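Local atomic coordinates of adenosine kinase (Trypanosoma brucei brucei, PDB entry 4N09), a protein that probably catalyses the magnesium-dependent transfer of a phosphate from ATP to adenosine, giving AMP in the purine salvage pathway. Residues Asp220-Asn225 with Arg262-Thr267; Phe167-Phe172 with Gly193-Asn198; Phe308-Ala313 with Cys322-Tyr327; Leu69-Val74 with Ala300-Met305. One frame throughout, in Å; residues are numbered along the deposited sequence.

Interaction 1. Residues Asp220-Asn225 with Arg262-Thr267. With ADP (adenosine-5'-diphosphate), chain F.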
# COMPACT_ATOMS: atom_id res chain seq x y z
N ASP A 220 -4.49 -2.63 14.50
CA ASP A 220 -4.06 -1.60 15.44
C ASP A 220 -4.04 -0.24 14.77
O ASP A 220 -4.38 0.76 15.38
CB ASP A 220 -2.67 -1.95 16.00
CG ASP A 220 -2.67 -3.26 16.77
OD1 ASP A 220 -3.29 -3.29 17.87
OD2 ASP A 220 -2.07 -4.26 16.29
N ILE A 221 -3.52 -0.19 13.54
CA ILE A 221 -3.43 1.07 12.82
C ILE A 221 -4.16 0.98 11.50
O ILE A 221 -3.87 0.11 10.69
CB ILE A 221 -1.97 1.48 12.56
CG1 ILE A 221 -1.25 1.63 13.89
CG2 ILE A 221 -1.91 2.79 11.78
CD1 ILE A 221 0.07 2.37 13.82
N ILE A 222 -5.01 1.96 11.24
CA ILE A 222 -5.72 2.04 9.99
C ILE A 222 -5.30 3.29 9.26
O ILE A 222 -5.43 4.38 9.78
CB ILE A 222 -7.22 2.15 10.21
CG1 ILE A 222 -7.74 0.92 10.93
CG2 ILE A 222 -7.94 2.31 8.89
CD1 ILE A 222 -9.13 1.14 11.48
N VAL A 223 -4.88 3.12 8.01
CA VAL A 223 -4.41 4.23 7.21
C VAL A 223 -5.23 4.37 5.95
O VAL A 223 -5.58 3.38 5.33
CB VAL A 223 -2.96 4.01 6.80
CG1 VAL A 223 -2.47 5.25 6.05
CG2 VAL A 223 -2.10 3.77 8.01
N ALA A 224 -5.53 5.59 5.57
CA ALA A 224 -6.25 5.84 4.35
C ALA A 224 -6.09 7.26 3.89
O ALA A 224 -5.55 8.07 4.61
CB ALA A 224 -7.73 5.54 4.55
N ASN A 225 -6.60 7.55 2.70
CA ASN A 225 -6.73 8.94 2.23
C ASN A 225 -8.15 9.49 2.40
O ASN A 225 -9.05 8.79 2.88
CB ASN A 225 -6.27 9.06 0.77
CG ASN A 225 -7.19 8.34 -0.18
OD1 ASN A 225 -8.39 8.21 0.05
ND2 ASN A 225 -6.65 7.90 -1.27
N ARG A 262 -5.57 1.51 19.21
CA ARG A 262 -6.00 1.76 17.86
C ARG A 262 -5.63 3.17 17.45
O ARG A 262 -5.82 4.14 18.20
CB ARG A 262 -7.50 1.54 17.76
CG ARG A 262 -8.23 2.26 16.64
CD ARG A 262 -8.06 1.61 15.27
NE ARG A 262 -8.40 0.17 15.15
CZ ARG A 262 -9.63 -0.36 15.28
NH1 ARG A 262 -9.84 -1.68 15.14
NH2 ARG A 262 -10.65 0.42 15.57
N VAL A 263 -5.10 3.29 16.24
CA VAL A 263 -4.68 4.57 15.70
C VAL A 263 -5.26 4.70 14.31
O VAL A 263 -5.31 3.73 13.56
CB VAL A 263 -3.14 4.65 15.60
CG1 VAL A 263 -2.70 5.96 14.97
CG2 VAL A 263 -2.51 4.46 16.98
N VAL A 264 -5.62 5.91 13.93
CA VAL A 264 -6.18 6.12 12.60
C VAL A 264 -5.46 7.29 11.94
O VAL A 264 -5.39 8.38 12.50
CB VAL A 264 -7.70 6.37 12.67
CG1 VAL A 264 -8.30 6.66 11.30
CG2 VAL A 264 -8.40 5.16 13.27
N VAL A 265 -5.00 7.06 10.72
CA VAL A 265 -4.24 8.04 9.96
C VAL A 265 -4.89 8.26 8.59
O VAL A 265 -4.95 7.35 7.77
CB VAL A 265 -2.81 7.55 9.76
CG1 VAL A 265 -1.96 8.61 9.08
CG2 VAL A 265 -2.19 7.20 11.08
N PHE A 266 -5.39 9.47 8.35
CA PHE A 266 -6.00 9.80 7.10
C PHE A 266 -5.21 10.92 6.47
O PHE A 266 -5.15 12.03 7.02
CB PHE A 266 -7.44 10.29 7.32
CG PHE A 266 -8.42 9.23 7.74
CD1 PHE A 266 -8.25 7.90 7.37
CD2 PHE A 266 -9.55 9.59 8.47
CE1 PHE A 266 -9.18 6.94 7.75
CE2 PHE A 266 -10.48 8.63 8.86
CZ PHE A 266 -10.30 7.30 8.48
N THR A 267 -4.63 10.66 5.30
CA THR A 267 -3.94 11.69 4.56
C THR A 267 -4.95 12.51 3.74
O THR A 267 -6.08 12.09 3.56
CB THR A 267 -2.87 11.12 3.63
OG1 THR A 267 -3.47 10.17 2.73
CG2 THR A 267 -1.78 10.46 4.43
PB ADP F . -2.96 9.05 -2.14
O1B ADP F . -3.52 7.83 -1.38
O2B ADP F . -1.77 8.78 -3.05
O3B ADP F . -3.99 9.94 -2.83
PA ADP F . -2.56 11.49 -0.70
O1A ADP F . -2.87 12.05 -2.09
O2A ADP F . -3.45 11.84 0.50
O3A ADP F . -2.43 9.89 -0.86
O5' ADP F . -1.06 11.96 -0.35
C5' ADP F . -0.21 11.26 0.52
C4' ADP F . 0.78 12.28 0.97
O4' ADP F . 1.55 12.67 -0.15
C3' ADP F . 0.13 13.53 1.54
O3' ADP F . -0.19 13.40 2.93
C2' ADP F . 1.21 14.54 1.24
O2' ADP F . 2.22 14.44 2.21
C1' ADP F . 1.83 14.07 -0.05
N9 ADP F . 1.22 14.79 -1.20
C8 ADP F . 0.27 14.28 -2.01
N7 ADP F . -0.06 15.17 -2.95
C5 ADP F . 0.68 16.27 -2.77
C6 ADP F . 0.82 17.57 -3.43
N6 ADP F . 0.07 17.84 -4.51
N1 ADP F . 1.70 18.46 -2.93
C2 ADP F . 2.45 18.18 -1.86
N3 ADP F . 2.37 17.00 -1.24
C4 ADP F . 1.52 16.02 -1.62

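Interaction 2. Residues Phe167-Phe172 with Gly193-Asn198. With ADN (adenosine), chain E; EDO (1,2-ethanediol), chain G.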
# COMPACT_ATOMS: atom_id res chain seq x y z
N PHE A 167 3.44 -5.63 11.07
CA PHE A 167 2.80 -6.35 9.98
C PHE A 167 1.93 -5.37 9.20
O PHE A 167 1.06 -4.73 9.78
CB PHE A 167 1.90 -7.44 10.54
CG PHE A 167 2.62 -8.51 11.26
CD1 PHE A 167 2.78 -9.75 10.69
CD2 PHE A 167 3.15 -8.29 12.54
CE1 PHE A 167 3.47 -10.75 11.37
CE2 PHE A 167 3.85 -9.28 13.22
CZ PHE A 167 4.00 -10.52 12.64
N TYR A 168 2.18 -5.26 7.89
CA TYR A 168 1.43 -4.35 7.05
C TYR A 168 0.83 -5.08 5.85
O TYR A 168 1.54 -5.69 5.06
CB TYR A 168 2.30 -3.21 6.55
CG TYR A 168 1.66 -2.47 5.41
CD1 TYR A 168 0.57 -1.65 5.63
CD2 TYR A 168 2.10 -2.62 4.12
CE1 TYR A 168 -0.04 -0.97 4.58
CE2 TYR A 168 1.50 -1.97 3.05
CZ TYR A 168 0.43 -1.14 3.28
OH TYR A 168 -0.16 -0.50 2.21
N PHE A 169 -0.49 -5.07 5.78
CA PHE A 169 -1.22 -5.62 4.65
C PHE A 169 -1.93 -4.49 3.97
O PHE A 169 -2.54 -3.67 4.63
CB PHE A 169 -2.29 -6.60 5.10
CG PHE A 169 -1.78 -7.98 5.33
CD1 PHE A 169 -2.22 -9.03 4.55
CD2 PHE A 169 -0.90 -8.23 6.34
CE1 PHE A 169 -1.76 -10.30 4.76
CE2 PHE A 169 -0.44 -9.50 6.57
CZ PHE A 169 -0.86 -10.54 5.77
N SER A 170 -1.90 -4.46 2.65
CA SER A 170 -2.70 -3.49 1.94
C SER A 170 -4.13 -3.99 1.92
O SER A 170 -4.39 -5.19 2.01
CB SER A 170 -2.18 -3.30 0.51
OG SER A 170 -2.60 -4.38 -0.29
N GLY A 171 -5.07 -3.06 1.81
CA GLY A 171 -6.48 -3.42 1.69
C GLY A 171 -6.75 -4.26 0.46
O GLY A 171 -7.63 -5.10 0.47
N PHE A 172 -5.98 -4.00 -0.59
CA PHE A 172 -6.05 -4.76 -1.79
C PHE A 172 -5.94 -6.27 -1.60
O PHE A 172 -6.40 -7.02 -2.47
CB PHE A 172 -4.92 -4.33 -2.73
CG PHE A 172 -5.12 -3.00 -3.40
CD1 PHE A 172 -6.32 -2.68 -4.02
CD2 PHE A 172 -4.08 -2.09 -3.45
CE1 PHE A 172 -6.48 -1.47 -4.65
CE2 PHE A 172 -4.24 -0.86 -4.08
CZ PHE A 172 -5.44 -0.55 -4.69
N GLY A 193 2.79 -8.08 18.28
CA GLY A 193 3.28 -7.15 17.28
C GLY A 193 2.23 -6.12 16.96
O GLY A 193 1.23 -5.98 17.64
N LEU A 194 2.47 -5.40 15.88
CA LEU A 194 1.56 -4.39 15.43
C LEU A 194 1.01 -4.79 14.10
O LEU A 194 1.76 -5.20 13.21
CB LEU A 194 2.31 -3.09 15.30
CG LEU A 194 1.38 -1.89 15.13
CD1 LEU A 194 1.05 -1.21 16.44
CD2 LEU A 194 2.05 -0.91 14.21
N PHE A 195 -0.31 -4.69 13.95
CA PHE A 195 -0.96 -4.98 12.69
C PHE A 195 -1.54 -3.71 12.11
O PHE A 195 -2.26 -2.96 12.78
CB PHE A 195 -2.07 -6.01 12.83
CG PHE A 195 -2.51 -6.58 11.52
CD1 PHE A 195 -1.85 -7.67 10.96
CD2 PHE A 195 -3.54 -6.00 10.80
CE1 PHE A 195 -2.24 -8.18 9.73
CE2 PHE A 195 -3.93 -6.49 9.57
CZ PHE A 195 -3.29 -7.59 9.04
N MET A 196 -1.24 -3.50 10.84
CA MET A 196 -1.53 -2.24 10.21
C MET A 196 -2.14 -2.49 8.85
O MET A 196 -1.75 -3.40 8.14
CB MET A 196 -0.22 -1.52 10.08
CG MET A 196 -0.31 -0.12 9.56
SD MET A 196 1.29 0.71 9.59
CE MET A 196 2.12 0.09 11.06
N ILE A 197 -3.11 -1.67 8.49
CA ILE A 197 -3.79 -1.84 7.22
C ILE A 197 -4.06 -0.51 6.53
O ILE A 197 -4.18 0.53 7.17
CB ILE A 197 -5.09 -2.62 7.41
CG1 ILE A 197 -5.25 -3.57 6.28
CG2 ILE A 197 -6.32 -1.71 7.50
CD1 ILE A 197 -6.26 -4.64 6.56
N ASN A 198 -4.16 -0.60 5.22
CA ASN A 198 -4.40 0.51 4.30
C ASN A 198 -5.78 0.26 3.71
O ASN A 198 -6.10 -0.87 3.42
CB ASN A 198 -3.39 0.38 3.17
CG ASN A 198 -3.20 1.65 2.41
OD1 ASN A 198 -4.16 2.30 2.00
ND2 ASN A 198 -1.94 2.02 2.20
O5' ADN E . -0.26 3.09 -5.67
C5' ADN E . -0.36 2.70 -7.04
C4' ADN E . -0.01 1.24 -7.18
O4' ADN E . -1.20 0.49 -6.98
C3' ADN E . 0.47 0.83 -8.54
O3' ADN E . 1.87 0.66 -8.39
C2' ADN E . -0.24 -0.49 -8.85
O2' ADN E . 0.60 -1.60 -9.26
C1' ADN E . -0.91 -0.79 -7.52
N9 ADN E . -2.19 -1.48 -7.55
C8 ADN E . -3.30 -1.04 -8.16
N7 ADN E . -4.36 -1.86 -7.97
C5 ADN E . -3.86 -2.84 -7.19
C6 ADN E . -4.43 -4.04 -6.61
N6 ADN E . -5.71 -4.33 -6.81
N1 ADN E . -3.59 -4.77 -5.87
C2 ADN E . -2.29 -4.45 -5.65
N3 ADN E . -1.71 -3.36 -6.16
C4 ADN E . -2.45 -2.56 -6.90
C1 EDO G . -2.28 6.03 2.10
O1 EDO G . -2.58 7.45 2.16
C2 EDO G . -3.13 5.33 1.02
O2 EDO G . -4.44 4.93 1.49

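Interaction 3. Residues Phe308-Ala313 with Cys322-Tyr327. With ADP (adenosine-5'-diphosphate), chain F.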
# COMPACT_ATOMS: atom_id res chain seq x y z
N PHE A 308 6.30 6.14 6.82
CA PHE A 308 5.66 5.96 8.11
C PHE A 308 6.23 4.71 8.79
O PHE A 308 6.62 4.75 9.94
CB PHE A 308 4.16 5.84 7.92
CG PHE A 308 3.38 5.80 9.19
CD1 PHE A 308 2.81 6.96 9.70
CD2 PHE A 308 3.21 4.60 9.89
CE1 PHE A 308 2.05 6.91 10.87
CE2 PHE A 308 2.46 4.55 11.06
CZ PHE A 308 1.88 5.71 11.55
N LEU A 309 6.30 3.62 8.04
CA LEU A 309 6.85 2.37 8.55
C LEU A 309 8.33 2.42 8.90
O LEU A 309 8.74 1.86 9.91
CB LEU A 309 6.71 1.28 7.52
CG LEU A 309 5.34 0.65 7.41
CD1 LEU A 309 5.36 -0.20 6.18
CD2 LEU A 309 5.06 -0.19 8.65
N SER A 310 9.12 3.07 8.06
CA SER A 310 10.54 3.16 8.33
C SER A 310 10.77 3.89 9.65
O SER A 310 11.71 3.60 10.36
CB SER A 310 11.30 3.83 7.19
OG SER A 310 10.87 5.17 7.01
N ALA A 311 9.94 4.88 9.96
CA ALA A 311 10.06 5.61 11.22
C ALA A 311 9.52 4.79 12.38
O ALA A 311 10.10 4.76 13.46
CB ALA A 311 9.30 6.92 11.15
N TYR A 312 8.38 4.15 12.17
CA TYR A 312 7.78 3.36 13.20
C TYR A 312 8.77 2.24 13.64
O TYR A 312 8.93 1.96 14.82
CB TYR A 312 6.44 2.81 12.74
CG TYR A 312 5.60 2.38 13.88
CD1 TYR A 312 4.59 3.18 14.38
CD2 TYR A 312 5.86 1.17 14.51
CE1 TYR A 312 3.83 2.79 15.46
CE2 TYR A 312 5.11 0.77 15.61
CZ TYR A 312 4.10 1.58 16.08
OH TYR A 312 3.38 1.18 17.18
N ALA A 313 9.50 1.66 12.70
CA ALA A 313 10.39 0.54 12.98
C ALA A 313 11.68 0.94 13.71
O ALA A 313 12.38 0.08 14.24
CB ALA A 313 10.75 -0.16 11.68
N CYS A 322 4.30 10.28 10.76
CA CYS A 322 3.61 11.04 9.73
C CYS A 322 4.52 12.04 9.05
O CYS A 322 4.40 12.26 7.84
CB CYS A 322 2.41 11.78 10.32
SG CYS A 322 1.10 10.68 10.95
N GLU A 323 5.40 12.67 9.81
CA GLU A 323 6.33 13.64 9.22
C GLU A 323 7.27 12.93 8.26
O GLU A 323 7.56 13.45 7.19
CB GLU A 323 7.11 14.40 10.29
CG GLU A 323 6.25 15.38 11.07
CD GLU A 323 6.94 15.99 12.29
OE1 GLU A 323 8.08 15.61 12.62
OE2 GLU A 323 6.33 16.87 12.94
N THR A 324 7.71 11.74 8.61
CA THR A 324 8.59 10.94 7.74
C THR A 324 7.86 10.51 6.49
O THR A 324 8.42 10.55 5.41
CB THR A 324 9.09 9.67 8.46
OG1 THR A 324 9.72 10.04 9.70
CG2 THR A 324 10.07 8.95 7.63
N GLY A 325 6.60 10.12 6.65
CA GLY A 325 5.73 9.83 5.50
C GLY A 325 5.55 11.03 4.56
O GLY A 325 5.59 10.88 3.36
N HIS A 326 5.36 12.22 5.10
CA HIS A 326 5.28 13.39 4.27
C HIS A 326 6.54 13.58 3.49
O HIS A 326 6.51 13.96 2.32
CB HIS A 326 4.99 14.63 5.10
CG HIS A 326 3.64 14.63 5.73
ND1 HIS A 326 3.29 15.47 6.77
CD2 HIS A 326 2.54 13.87 5.48
CE1 HIS A 326 2.03 15.25 7.11
NE2 HIS A 326 1.56 14.27 6.36
N TYR A 327 7.68 13.35 4.13
CA TYR A 327 8.95 13.53 3.46
C TYR A 327 9.06 12.55 2.30
O TYR A 327 9.44 12.94 1.21
CB TYR A 327 10.14 13.39 4.42
CG TYR A 327 11.41 13.19 3.66
CD1 TYR A 327 12.10 14.29 3.12
CD2 TYR A 327 11.92 11.93 3.43
CE1 TYR A 327 13.26 14.12 2.41
CE2 TYR A 327 13.09 11.75 2.73
CZ TYR A 327 13.76 12.84 2.21
OH TYR A 327 14.92 12.65 1.46
PB ADP F . -2.96 9.05 -2.14
O1B ADP F . -3.52 7.83 -1.38
O2B ADP F . -1.77 8.78 -3.05
O3B ADP F . -3.99 9.94 -2.83
PA ADP F . -2.56 11.49 -0.70
O1A ADP F . -2.87 12.05 -2.09
O2A ADP F . -3.45 11.84 0.50
O3A ADP F . -2.43 9.89 -0.86
O5' ADP F . -1.06 11.96 -0.35
C5' ADP F . -0.21 11.26 0.52
C4' ADP F . 0.78 12.28 0.97
O4' ADP F . 1.55 12.67 -0.15
C3' ADP F . 0.13 13.53 1.54
O3' ADP F . -0.19 13.40 2.93
C2' ADP F . 1.21 14.54 1.24
O2' ADP F . 2.22 14.44 2.21
C1' ADP F . 1.83 14.07 -0.05
N9 ADP F . 1.22 14.79 -1.20
C8 ADP F . 0.27 14.28 -2.01
N7 ADP F . -0.06 15.17 -2.95
C5 ADP F . 0.68 16.27 -2.77
C6 ADP F . 0.82 17.57 -3.43
N6 ADP F . 0.07 17.84 -4.51
N1 ADP F . 1.70 18.46 -2.93
C2 ADP F . 2.45 18.18 -1.86
N3 ADP F . 2.37 17.00 -1.24
C4 ADP F . 1.52 16.02 -1.62

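Interaction 4. Residues Leu69-Val74 with Ala300-Met305. With ADP (adenosine-5'-diphosphate), chain F; ADN (adenosine), chain E.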
# COMPACT_ATOMS: atom_id res chain seq x y z
N LEU A 69 4.32 -3.46 -2.50
CA LEU A 69 5.70 -3.62 -2.87
C LEU A 69 6.35 -2.27 -2.94
O LEU A 69 7.46 -2.09 -2.47
CB LEU A 69 5.83 -4.38 -4.18
CG LEU A 69 7.26 -4.79 -4.57
CD1 LEU A 69 8.00 -5.55 -3.47
CD2 LEU A 69 7.23 -5.65 -5.85
N ASN A 70 5.64 -1.29 -3.48
CA ASN A 70 6.14 0.06 -3.43
C ASN A 70 6.36 0.49 -2.00
O ASN A 70 7.36 1.14 -1.69
CB ASN A 70 5.18 1.07 -4.07
CG ASN A 70 4.94 0.82 -5.56
OD1 ASN A 70 5.77 0.29 -6.27
ND2 ASN A 70 3.77 1.21 -6.02
N VAL A 71 5.42 0.15 -1.12
CA VAL A 71 5.61 0.52 0.28
C VAL A 71 6.92 -0.06 0.82
O VAL A 71 7.70 0.64 1.47
CB VAL A 71 4.45 0.05 1.17
CG1 VAL A 71 4.79 0.23 2.62
CG2 VAL A 71 3.19 0.81 0.85
N ALA A 72 7.13 -1.34 0.59
CA ALA A 72 8.33 -2.00 1.07
C ALA A 72 9.59 -1.30 0.54
O ALA A 72 10.54 -1.06 1.30
CB ALA A 72 8.30 -3.46 0.67
N ARG A 73 9.60 -0.99 -0.75
CA ARG A 73 10.78 -0.37 -1.35
C ARG A 73 11.09 1.00 -0.79
O ARG A 73 12.27 1.36 -0.55
CB ARG A 73 10.61 -0.29 -2.86
CG ARG A 73 10.58 -1.68 -3.48
CD ARG A 73 10.23 -1.65 -4.93
NE ARG A 73 11.25 -1.10 -5.77
CZ ARG A 73 11.01 -0.76 -7.02
NH1 ARG A 73 9.80 -0.91 -7.54
NH2 ARG A 73 11.99 -0.26 -7.75
N VAL A 74 10.04 1.76 -0.52
CA VAL A 74 10.26 3.07 0.07
C VAL A 74 10.79 2.95 1.46
O VAL A 74 11.70 3.67 1.86
CB VAL A 74 8.97 3.86 0.09
CG1 VAL A 74 9.16 5.19 0.82
CG2 VAL A 74 8.52 4.08 -1.34
N ALA A 300 1.67 8.29 -4.16
CA ALA A 300 1.99 9.16 -3.02
C ALA A 300 1.67 8.48 -1.71
O ALA A 300 2.45 8.56 -0.76
CB ALA A 300 1.25 10.48 -3.12
N GLY A 301 0.50 7.84 -1.68
CA GLY A 301 0.04 7.12 -0.50
C GLY A 301 0.96 5.97 -0.15
O GLY A 301 1.28 5.77 1.02
N ASP A 302 1.39 5.23 -1.16
CA ASP A 302 2.33 4.13 -0.95
C ASP A 302 3.64 4.69 -0.37
O ASP A 302 4.24 4.11 0.53
CB ASP A 302 2.66 3.40 -2.24
CG ASP A 302 1.46 2.68 -2.86
OD1 ASP A 302 0.49 2.36 -2.15
OD2 ASP A 302 1.49 2.40 -4.08
N ALA A 303 4.10 5.82 -0.88
CA ALA A 303 5.32 6.39 -0.39
C ALA A 303 5.15 6.91 1.02
O ALA A 303 6.03 6.79 1.85
CB ALA A 303 5.78 7.47 -1.30
N PHE A 304 4.00 7.46 1.32
CA PHE A 304 3.73 7.93 2.66
C PHE A 304 3.83 6.77 3.65
O PHE A 304 4.46 6.86 4.69
CB PHE A 304 2.34 8.58 2.73
CG PHE A 304 1.92 8.92 4.11
CD1 PHE A 304 2.32 10.09 4.68
CD2 PHE A 304 1.20 8.02 4.87
CE1 PHE A 304 1.98 10.39 5.98
CE2 PHE A 304 0.85 8.30 6.18
CZ PHE A 304 1.23 9.49 6.73
N MET A 305 3.14 5.70 3.32
CA MET A 305 3.18 4.43 4.08
C MET A 305 4.62 3.94 4.36
O MET A 305 4.97 3.60 5.46
CB MET A 305 2.43 3.38 3.28
CG MET A 305 1.28 2.65 3.93
SD MET A 305 0.71 3.27 5.51
CE MET A 305 1.26 1.94 6.56
PB ADP F . -2.96 9.05 -2.14
O1B ADP F . -3.52 7.83 -1.38
O2B ADP F . -1.77 8.78 -3.05
O3B ADP F . -3.99 9.94 -2.83
PA ADP F . -2.56 11.49 -0.70
O1A ADP F . -2.87 12.05 -2.09
O2A ADP F . -3.45 11.84 0.50
O3A ADP F . -2.43 9.89 -0.86
O5' ADP F . -1.06 11.96 -0.35
C5' ADP F . -0.21 11.26 0.52
C4' ADP F . 0.78 12.28 0.97
O4' ADP F . 1.55 12.67 -0.15
C3' ADP F . 0.13 13.53 1.54
O3' ADP F . -0.19 13.40 2.93
C2' ADP F . 1.21 14.54 1.24
O2' ADP F . 2.22 14.44 2.21
C1' ADP F . 1.83 14.07 -0.05
N9 ADP F . 1.22 14.79 -1.20
C8 ADP F . 0.27 14.28 -2.01
N7 ADP F . -0.06 15.17 -2.95
C5 ADP F . 0.68 16.27 -2.77
C6 ADP F . 0.82 17.57 -3.43
N6 ADP F . 0.07 17.84 -4.51
N1 ADP F . 1.70 18.46 -2.93
C2 ADP F . 2.45 18.18 -1.86
N3 ADP F . 2.37 17.00 -1.24
C4 ADP F . 1.52 16.02 -1.62
O5' ADN E . -0.26 3.09 -5.67
C5' ADN E . -0.36 2.70 -7.04
C4' ADN E . -0.01 1.24 -7.18
O4' ADN E . -1.20 0.49 -6.98
C3' ADN E . 0.47 0.83 -8.54
O3' ADN E . 1.87 0.66 -8.39
C2' ADN E . -0.24 -0.49 -8.85
O2' ADN E . 0.60 -1.60 -9.26
C1' ADN E . -0.91 -0.79 -7.52
N9 ADN E . -2.19 -1.48 -7.55
C8 ADN E . -3.30 -1.04 -8.16
N7 ADN E . -4.36 -1.86 -7.97
C5 ADN E . -3.86 -2.84 -7.19
C6 ADN E . -4.43 -4.04 -6.61
N6 ADN E . -5.71 -4.33 -6.81
N1 ADN E . -3.59 -4.77 -5.87
C2 ADN E . -2.29 -4.45 -5.65
N3 ADN E . -1.71 -3.36 -6.16
C4 ADN E . -2.45 -2.56 -6.90

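Interaction 1. Residues Asp220-Asn225 with Arg262-Thr267
Ile-221 to Ala-224 and Val-263 to Phe-266 run side by side as parallel strands, their short axes 4.5 Å apart and 15° from exact alignment. Five backbone bonds link them. Val-263 N donates to Asp-220 O at 2.8 Å, and Val-265 N and Thr-267 N give to the carbonyls of Ile-222 and Ala-224; in return Ile-222 N and Ala-224 N donate to Val-263 O and Val-265 O. The two strands are neighbours in the large mixed sheet of the ribokinase-like (PfkB) fold, and the chain between them is largely helical. On the face carrying Ile-221, Val-223, Val-263 and Val-265, Ile-221 CG1 lies alongside Val-263 CB at 4.0 Å; helix 300-312 packs over this side. On the other face, Ala-224 CB meets the Phe-266 ring obliquely, 3.7 Å from CD1, while helix 243-252 packs on Phe-266. Arg-262 bends at chi2 and chi3, which folds its guanidinium back so that Ile-222 CD1 sits over one face, 3.9 Å from NE. Its NE is bonded to Thr-219 O, and NH1 to Pro-255 O. At the C-terminal ends the strands deliver polar groups to the nucleotide: Thr-267 OG1 bonds ADP O2A at 2.8 Å, and Asn-225 ND2 donates almost straight (164°) to ADP O1B at 3.1 Å. Asn-225 OD1 meanwhile accepts from Glu-228 N, capping the following helix and fixing the amide's rotation.

Interaction 2. Residues Phe167-Phe172 with Gly193-Asn198
Leu-194 O receives Phe-167 N at 2.8 Å, the first of three backbone bonds that pair strand 194-198 with strand 166-169. The strands are parallel, and helix 178-190 connects them as a beta-alpha-beta crossover within the Rossmann-like core of the kinase. The same Leu-194 oxygen also lies at the edge of the Phe-167 ring, near its plane. Phe-195 carries its CG anti to the backbone N (chi1 -165°), which brings the ring toward the adjacent strand: CD1 touches Phe-167 CB, and CE1 comes within 3.6 Å of Phe-169 CD2. The Phe-169 and Phe-195 planes are 29° apart but slid so far that the rings barely overlap, with centroids 5.4 Å apart; residues of helix 178-190 pack against both. Met-196 uses both backbone polar atoms, its N donating to Phe-167 O and its O accepting from Phe-169 N at 3.2 Å. Its side chain leaves from the opposite face, where it and Tyr-168 touch Met-305. Ile-197 then sets CG1 against the backbone of Phe-169. Beyond the strand 166-169, Phe-172 lays one ring face on the adenine of adenosine, with CD1 3.3 Å from N6 of adenosine. Asn-198 closes the pairing through its amide, held on one side by Ser-200 N bonding to OD1; ND2 donates to Tyr-168 OH at 3.1 Å, the hydroxyl tilted 25° out of the amide plane.

Interaction 3. Residues Phe308-Ala313 with Cys322-Tyr327
Phe-308 meets Cys-322 through the rim of its ring: CE1 is 3.9 Å from SG, and the sulfur lies 89° off the ring normal, squarely at the edge. With chi1 near trans (-173°), a side chain that leaves the helix away from its partner is swung back beside Cys-322. There CD1 also approaches Cys-322 N. The backbones are nearest at the same residue, where Phe-308 N lies 4.0 Å from Gly-325 CA; the local axes of helices 300-312 and 318-333 pass 7.8 Å apart at 140°. Two residues further on, Ser-310 OG faces Thr-324 CG2 at 3.9 Å, its hydroxyl bonded within its own helix to Gly-307 O. Ala-311 points its methyl at the same threonine, CB lying 3.5 Å from Thr-324 OG1. That hydroxyl is likewise bonded inside its helix, to Arg-320 O. This helix pair borders the ATP site, since His-326 lines the ADP pocket. With no hydrogen bond crossing between the segments and both hydroxyls paired within their own helices, the contact depends on apolar packing and one sulfur-aromatic edge contact, which implies shape matching rather than directional polar bonding.

Interaction 4. Residues Leu69-Val74 with Ala300-Met305
Asn-70 and Asp-302 join two helix segments by one nearly straight hydrogen bond: ND2 donates to OD2 at 3.2 Å with an N-H...O angle of 173°. The carboxylate oxygen lies in the amide plane but is approached on its anti side, 31° out of the carboxylate plane, and the two flat groups are turned against each other. Both atoms also bind adenosine. Asn-70 ND2 reaches O3' of adenosine at 3.1 Å, while Asp-302 OD2 receives O5' of adenosine, the hydroxyl that would be phosphorylated; this fits the predicted role of Asp-302 as proton acceptor. Ser-67 OG bonds to Asp-302 OD1 and so positions the carboxylate from its other oxygen. Behind this polar end the packing is closest around Val-71, whose CG2 rests against helix 300-312, 3.5 Å from Asp-302 O and 3.6 Å from Met-305 CB. Val-74 fits more loosely, CG1 lying 3.7 Å from Ala-303 O and CG2 4.4 Å from Ala-303 CB. At the partly exposed start of helix 300-312, Gly-301 makes no contact with residues 69-74; its N instead donates to ADP O2B at 2.8 Å. This helix start, with its backbone N-H turned to phosphate, is consistent with the anion hole of PfkB kinases. The local axes pass 7.7 Å apart at 45°, and around them helix 318-333 packs on Val-74 and Ala-303, strand 87-94 on Leu-69 and Ala-72, and strand 194-198 on Met-305.

Overall arrangement
Interactions 1 and 2 pair strands of one large sheet, their centres 10 Å apart, and the neighbouring strands 194-198 and 221-225 join them. Interactions 3 and 4, also 10 Å apart, share helix 300-312, which lies against that sheet: Met-305 packs on Met-196 and Val-223, and Phe-308 on Val-265. Along the chain, interaction 2 closes before interaction 1 opens, both are nested within the long loop closed by interaction 4, and interaction 3 follows. Interactions 1, 3 and 4 touch ADP, whereas 2 and 4 touch adenosine. Helix 300-312 thus links sheet and ligands, with interaction 4 bringing the nucleoside and nucleotide sites together.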